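Local structure of immunoglobulin-like protein (Pseudomonas aeruginosa, 3N6Y) at residues L68-T74 with D86-Q92; V44-G49 with F107-V113. The protein is of unknown function but probably adopts an immunoglobulin-like fold of the E-set type. One frame throughout, in Å; residues are numbered along the deposited sequence.

Contact 1 of 2, residues L68-T74 with D86-Q92; sequences LTLLYLT and DKFEVVQ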
loop_
_atom_site.group_PDB
_atom_site.type_symbol
_atom_site.label_atom_id
_atom_site.label_comp_id
_atom_site.label_asym_id
_atom_site.label_seq_id
_atom_site.Cartn_x
_atom_site.Cartn_y
_atom_site.Cartn_z
ATOM N N LEU A 68 -5.519 9.837 3.620
ATOM C CA LEU A 68 -4.519 9.335 2.717
ATOM C C LEU A 68 -5.169 8.913 1.413
ATOM O O LEU A 68 -6.287 8.449 1.369
ATOM C CB LEU A 68 -3.763 8.153 3.315
ATOM C CG LEU A 68 -3.024 8.403 4.622
ATOM C CD1 LEU A 68 -2.293 7.072 5.030
ATOM C CD2 LEU A 68 -2.064 9.625 4.464
ATOM N N THR A 69 -4.430 9.083 0.329
ATOM C CA THR A 69 -4.765 8.479 -0.964
ATOM C C THR A 69 -3.691 7.401 -1.221
ATOM O O THR A 69 -2.476 7.695 -1.334
ATOM C CB THR A 69 -4.765 9.491 -2.111
ATOM O OG1 THR A 69 -5.722 10.538 -1.869
ATOM C CG2 THR A 69 -5.175 8.799 -3.433
ATOM N N LEU A 70 -4.137 6.150 -1.309
ATOM C CA LEU A 70 -3.251 5.033 -1.659
ATOM C C LEU A 70 -3.408 4.803 -3.153
ATOM O O LEU A 70 -4.477 4.346 -3.610
ATOM C CB LEU A 70 -3.584 3.734 -0.914
ATOM C CG LEU A 70 -3.264 3.546 0.575
ATOM C CD1 LEU A 70 -3.730 4.745 1.436
ATOM C CD2 LEU A 70 -3.959 2.298 1.087
ATOM N N LEU A 71 -2.363 5.113 -3.890
ATOM C CA LEU A 71 -2.379 5.057 -5.356
ATOM C C LEU A 71 -1.586 3.847 -5.766
ATOM O O LEU A 71 -0.383 3.810 -5.613
ATOM C CB LEU A 71 -1.749 6.300 -5.965
ATOM C CG LEU A 71 -1.710 6.259 -7.497
ATOM C CD1 LEU A 71 -3.187 6.229 -8.078
ATOM C CD2 LEU A 71 -0.898 7.435 -8.042
ATOM N N TYR A 72 -2.270 2.817 -6.259
ATOM C CA TYR A 72 -1.608 1.641 -6.774
ATOM C C TYR A 72 -1.537 1.747 -8.284
ATOM O O TYR A 72 -2.573 1.824 -8.932
ATOM C CB TYR A 72 -2.451 0.395 -6.486
ATOM C CG TYR A 72 -2.795 0.097 -5.025
ATOM C CD1 TYR A 72 -3.757 0.811 -4.338
ATOM C CD2 TYR A 72 -2.114 -0.902 -4.334
ATOM C CE1 TYR A 72 -4.054 0.536 -3.016
ATOM C CE2 TYR A 72 -2.423 -1.190 -3.013
ATOM C CZ TYR A 72 -3.364 -0.484 -2.370
ATOM O OH TYR A 72 -3.674 -0.804 -1.044
ATOM N N LEU A 73 -0.344 1.796 -8.838
ATOM C CA LEU A 73 -0.178 1.681 -10.283
ATOM C C LEU A 73 0.202 0.229 -10.623
ATOM O O LEU A 73 1.164 -0.333 -10.058
ATOM C CB LEU A 73 0.917 2.638 -10.742
ATOM C CG LEU A 73 0.665 4.129 -10.572
ATOM C CD1 LEU A 73 1.967 4.924 -11.063
ATOM C CD2 LEU A 73 -0.547 4.573 -11.368
ATOM N N THR A 74 -0.510 -0.334 -11.592
ATOM C CA THR A 74 -0.430 -1.743 -11.917
ATOM C C THR A 74 -0.025 -1.907 -13.376
ATOM O O THR A 74 -0.077 -0.931 -14.130
ATOM C CB THR A 74 -1.742 -2.503 -11.662
ATOM O OG1 THR A 74 -2.596 -2.399 -12.811
ATOM C CG2 THR A 74 -2.492 -1.939 -10.459
ATOM N N ASP A 86 -5.495 0.051 -14.574
ATOM C CA ASP A 86 -4.052 0.383 -14.547
ATOM C C ASP A 86 -3.690 1.154 -13.278
ATOM O O ASP A 86 -2.496 1.282 -12.928
ATOM C CB ASP A 86 -3.704 1.217 -15.789
ATOM C CG ASP A 86 -3.956 0.436 -17.058
ATOM O OD1 ASP A 86 -3.126 -0.477 -17.299
ATOM O OD2 ASP A 86 -4.954 0.721 -17.765
ATOM N N LYS A 87 -4.687 1.697 -12.617
ATOM C CA LYS A 87 -4.496 2.218 -11.265
ATOM C C LYS A 87 -5.669 1.868 -10.424
ATOM O O LYS A 87 -6.793 1.724 -10.918
ATOM C CB LYS A 87 -4.291 3.723 -11.255
ATOM C CG LYS A 87 -5.522 4.552 -11.592
ATOM C CD LYS A 87 -5.216 6.008 -11.300
ATOM C CE LYS A 87 -6.344 6.994 -11.623
ATOM N NZ LYS A 87 -7.440 7.140 -10.587
ATOM N N PHE A 88 -5.411 1.714 -9.134
ATOM C CA PHE A 88 -6.468 1.724 -8.117
ATOM C C PHE A 88 -6.171 2.884 -7.165
ATOM O O PHE A 88 -4.995 3.144 -6.851
ATOM C CB PHE A 88 -6.438 0.438 -7.310
ATOM C CG PHE A 88 -6.754 -0.772 -8.119
ATOM C CD1 PHE A 88 -8.043 -0.983 -8.579
ATOM C CD2 PHE A 88 -5.787 -1.722 -8.394
ATOM C CE1 PHE A 88 -8.336 -2.112 -9.325
ATOM C CE2 PHE A 88 -6.091 -2.862 -9.152
ATOM C CZ PHE A 88 -7.357 -3.041 -9.590
ATOM N N GLU A 89 -7.215 3.553 -6.711
ATOM C CA GLU A 89 -7.116 4.615 -5.691
ATOM C C GLU A 89 -8.032 4.323 -4.505
ATOM O O GLU A 89 -9.236 4.075 -4.660
ATOM C CB GLU A 89 -7.448 5.954 -6.318
ATOM C CG GLU A 89 -6.244 6.601 -6.921
ATOM C CD GLU A 89 -6.491 8.059 -7.346
ATOM O OE1 GLU A 89 -6.043 8.417 -8.450
ATOM O OE2 GLU A 89 -7.147 8.822 -6.599
ATOM N N VAL A 90 -7.448 4.323 -3.321
ATOM C CA VAL A 90 -8.161 3.978 -2.095
ATOM C C VAL A 90 -7.987 5.164 -1.168
ATOM O O VAL A 90 -6.853 5.607 -0.984
ATOM C CB VAL A 90 -7.642 2.680 -1.453
ATOM C CG1 VAL A 90 -8.275 2.465 -0.089
ATOM C CG2 VAL A 90 -7.926 1.483 -2.355
ATOM N N VAL A 91 -9.108 5.703 -0.653
ATOM C CA VAL A 91 -8.992 6.814 0.316
ATOM C C VAL A 91 -9.070 6.210 1.717
ATOM O O VAL A 91 -9.919 5.367 1.970
ATOM C CB VAL A 91 -9.996 7.937 0.083
ATOM C CG1 VAL A 91 -9.846 8.981 1.221
ATOM C CG2 VAL A 91 -9.707 8.584 -1.276
ATOM N N GLN A 92 -8.117 6.559 2.582
ATOM C CA GLN A 92 -8.052 6.021 3.944
ATOM C C GLN A 92 -8.047 7.159 4.960
ATOM O O GLN A 92 -7.075 7.926 5.029
ATOM C CB GLN A 92 -6.778 5.172 4.122
ATOM C CG GLN A 92 -6.531 4.633 5.555
ATOM C CD GLN A 92 -5.146 3.946 5.722
ATOM O OE1 GLN A 92 -4.729 3.173 4.867
ATOM N NE2 GLN A 92 -4.445 4.234 6.829
HETATM O O HOH W 1 -0.607 0.001 -16.618
#
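Leu68 and Gln92, Leu70 and Val90, and Tyr72 and Phe88 form three antiparallel hydrogen-bonded pairs, each joined by two backbone bonds. Leu70 N to Val90 O (2.8 Å) is nearly straight, at 174°. A seventh bond, Thr74 N to Asp86 O (2.9 Å), meets its carbonyl from well above the plane, as the chain turns a corner at Asp86. Beyond it a water sits between Thr74 O and Asp86 OD1, while Asp86 OD2 forms a salt bridge with Arg84. In the intervening non-hydrogen-bonded pairs the alpha carbons give CA-H...O contacts, among them Lys87 CA to Tyr72 O (3.0 Å).

Apolar contacts gather on the face bearing Tyr72, Phe88 and Val90. With CG beside its own backbone N (chi1 -58°), the Tyr72 ring turns an edge to the Phe88 carbonyl, CD1 lying 3.6 Å from Phe88 O in the ring plane. Tyr72 CE1 reaches Val90 CG2 at 4.0 Å, and the Phe88 side chain runs roughly at a right angle to that of Tyr72. The beta-branched Thr74 suits the strand end: its OG1, held between backbone N and carbonyl carbon (chi1 86°), bonds with His85 O and Gly76 N, while CG2 rests against Phe88 CD2 at 3.9 Å.

Tyrosine gives this face both a packing ring and a polar tip, for its OH bonds to Ala104 O and its side chain touches Met103, both in strand 101-106. A twisted antiparallel strand pair, tied through one face to a second sheet, is characteristic of an immunoglobulin-like beta sandwich.

Contact 2 of 2, residues V44-G49 with F107-V113; sequences VPAKLG and FTEPHEV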
loop_
_atom_site.group_PDB
_atom_site.type_symbol
_atom_site.label_atom_id
_atom_site.label_comp_id
_atom_site.label_asym_id
_atom_site.label_seq_id
_atom_site.Cartn_x
_atom_site.Cartn_y
_atom_site.Cartn_z
ATOM N N VAL A 44 8.266 -10.027 -5.943
ATOM C CA VAL A 44 7.013 -10.598 -5.479
ATOM C C VAL A 44 6.568 -11.749 -6.380
ATOM O O VAL A 44 6.440 -11.553 -7.581
ATOM C CB VAL A 44 5.967 -9.500 -5.456
ATOM C CG1 VAL A 44 4.584 -10.048 -5.097
ATOM C CG2 VAL A 44 6.359 -8.375 -4.466
ATOM N N PRO A 45 6.282 -12.933 -5.801
ATOM C CA PRO A 45 5.786 -14.046 -6.647
ATOM C C PRO A 45 4.424 -13.803 -7.269
ATOM O O PRO A 45 3.499 -13.352 -6.575
ATOM C CB PRO A 45 5.675 -15.233 -5.673
ATOM C CG PRO A 45 6.297 -14.834 -4.440
ATOM C CD PRO A 45 6.385 -13.317 -4.392
ATOM N N ALA A 46 4.291 -14.179 -8.539
ATOM C CA ALA A 46 3.041 -14.069 -9.277
ATOM C C ALA A 46 2.217 -15.290 -8.929
ATOM O O ALA A 46 2.007 -16.201 -9.759
ATOM C CB ALA A 46 3.294 -13.989 -10.775
ATOM N N LYS A 47 1.783 -15.322 -7.683
ATOM C CA LYS A 47 1.026 -16.461 -7.132
ATOM C C LYS A 47 -0.160 -15.995 -6.307
ATOM O O LYS A 47 -0.043 -15.097 -5.480
ATOM C CB LYS A 47 1.963 -17.324 -6.285
ATOM C CG LYS A 47 3.072 -17.957 -7.129
ATOM C CD LYS A 47 4.132 -18.772 -6.356
ATOM C CE LYS A 47 3.755 -20.230 -6.260
ATOM N NZ LYS A 47 4.799 -21.024 -5.533
ATOM N N LEU A 48 -1.322 -16.616 -6.525
ATOM C CA LEU A 48 -2.512 -16.351 -5.703
ATOM C C LEU A 48 -2.202 -16.455 -4.217
ATOM O O LEU A 48 -1.514 -17.388 -3.779
ATOM C CB LEU A 48 -3.640 -17.361 -6.037
ATOM C CG LEU A 48 -4.638 -17.119 -7.147
ATOM C CD1 LEU A 48 -5.633 -18.274 -7.145
ATOM C CD2 LEU A 48 -5.369 -15.753 -7.024
ATOM N N GLY A 49 -2.748 -15.531 -3.435
ATOM C CA GLY A 49 -2.589 -15.520 -2.007
ATOM C C GLY A 49 -1.415 -14.672 -1.551
ATOM O O GLY A 49 -1.228 -14.476 -0.383
ATOM N N PHE A 107 -3.175 -10.777 -4.150
ATOM C CA PHE A 107 -3.671 -11.457 -5.331
ATOM C C PHE A 107 -4.741 -12.452 -4.839
ATOM O O PHE A 107 -4.421 -13.573 -4.425
ATOM C CB PHE A 107 -2.560 -12.219 -6.053
ATOM C CG PHE A 107 -1.435 -11.349 -6.608
ATOM C CD1 PHE A 107 -1.694 -10.105 -7.173
ATOM C CD2 PHE A 107 -0.135 -11.803 -6.608
ATOM C CE1 PHE A 107 -0.671 -9.320 -7.669
ATOM C CE2 PHE A 107 0.920 -11.040 -7.133
ATOM C CZ PHE A 107 0.639 -9.776 -7.672
ATOM N N THR A 108 -6.000 -12.030 -4.810
ATOM C CA THR A 108 -7.077 -12.848 -4.308
ATOM C C THR A 108 -7.795 -13.662 -5.397
ATOM O O THR A 108 -8.373 -14.727 -5.102
ATOM C CB THR A 108 -8.059 -11.946 -3.561
ATOM O OG1 THR A 108 -7.324 -11.157 -2.609
ATOM C CG2 THR A 108 -9.125 -12.723 -2.854
ATOM N N GLU A 109 -7.770 -13.140 -6.629
ATOM C CA GLU A 109 -8.439 -13.751 -7.766
ATOM C C GLU A 109 -7.460 -13.850 -8.928
ATOM O O GLU A 109 -6.549 -13.047 -9.027
ATOM C CB GLU A 109 -9.618 -12.904 -8.177
ATOM C CG GLU A 109 -10.697 -12.783 -7.098
ATOM C CD GLU A 109 -11.887 -12.018 -7.595
ATOM O OE1 GLU A 109 -12.509 -12.503 -8.559
ATOM O OE2 GLU A 109 -12.159 -10.922 -7.043
ATOM N N PRO A 110 -7.649 -14.835 -9.822
ATOM C CA PRO A 110 -6.607 -15.033 -10.834
ATOM C C PRO A 110 -6.251 -13.818 -11.705
ATOM O O PRO A 110 -5.071 -13.633 -12.011
ATOM C CB PRO A 110 -7.172 -16.164 -11.690
ATOM C CG PRO A 110 -8.009 -16.948 -10.756
ATOM C CD PRO A 110 -8.625 -15.940 -9.804
ATOM N N HIS A 111 -7.238 -13.005 -12.063
ATOM C CA HIS A 111 -7.005 -11.857 -12.943
ATOM C C HIS A 111 -6.140 -10.774 -12.273
ATOM O O HIS A 111 -5.670 -9.843 -12.947
ATOM C CB HIS A 111 -8.338 -11.250 -13.411
ATOM C CG HIS A 111 -9.201 -10.754 -12.300
ATOM N ND1 HIS A 111 -10.190 -11.527 -11.727
ATOM C CD2 HIS A 111 -9.227 -9.559 -11.669
ATOM C CE1 HIS A 111 -10.791 -10.815 -10.782
ATOM N NE2 HIS A 111 -10.244 -9.607 -10.740
ATOM N N GLU A 112 -6.012 -10.831 -10.952
ATOM C CA GLU A 112 -5.194 -9.864 -10.235
ATOM C C GLU A 112 -3.690 -10.181 -10.293
ATOM O O GLU A 112 -2.830 -9.292 -10.069
ATOM C CB GLU A 112 -5.668 -9.744 -8.781
ATOM C CG GLU A 112 -7.052 -9.222 -8.647
ATOM C CD GLU A 112 -7.541 -9.198 -7.237
ATOM O OE1 GLU A 112 -7.160 -10.073 -6.455
ATOM O OE2 GLU A 112 -8.349 -8.304 -6.934
ATOM N N VAL A 113 -3.350 -11.446 -10.651
ATOM C CA VAL A 113 -1.960 -11.877 -10.750
ATOM C C VAL A 113 -1.421 -11.437 -12.090
ATOM O O VAL A 113 -1.518 -12.175 -13.067
ATOM C CB VAL A 113 -1.834 -13.432 -10.607
ATOM C CG1 VAL A 113 -0.332 -13.879 -10.697
ATOM C CG2 VAL A 113 -2.542 -13.950 -9.318
#
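Glu112 OE1 takes the N-H groups of both Thr108 (2.8 Å) and Glu109 (3.1 Å), holding the backbone directly after Phe107, whose carbonyl O accepts the N-H of Gly49 across the contact. The first donor comes nearly along the carboxylate C-O axis and the second from above its plane. Gly49 N to Phe107 O, at 2.8 Å and 172°, lies in the carbonyl plane. Gly49 has a positive phi (93°) at which a side chain would jam against the preceding carbonyl, so glycine fits there. The two segments are loops that carry the chain between the facing sheets of the immunoglobulin-like fold, and here they meet at one end of it. The Phe107 ring packs against the 44-49 loop: its edge faces two carbonyls, CE2 at 3.5 Å from Pro45 O and CD2 at 3.5 Å from Lys47 O, where the slightly positive ring hydrogens are probably favourable. Val113 CA lies over one ring face, toward the rim. Ala46, at the centre of an inverse gamma turn, is small enough to let Val113 CG1 rest on its carbonyl, 3.4 Å from Ala46 C, as well as on its CB. The other methyl, Val113 CG2, meets Leu48 CD2 at 4.1 Å, and that same leucine branch lies against the 107-110 backbone, 3.4 Å from Glu109 C.

The two contacts do not touch: their centres are 18 Å apart, and their nearest atoms about 6 Å. Along the chain contact 1 is nested within the loop that contact 2 closes. Contact 1 joins neighbouring strands inside the mixed sheet, whereas contact 2 joins two connections between sheets: 44-49 leads from strand 43-44 of that sheet to strand 51-59, and the loop 107-113 leads back from strand 101-106 to strand 116-124. The latter pairs with 68-74, while 101-106 receives the Tyr72 hydroxyl. Thus the segment 107-113 of contact 2 links two strands that both adjoin contact 1. No ligand or active site is known near either.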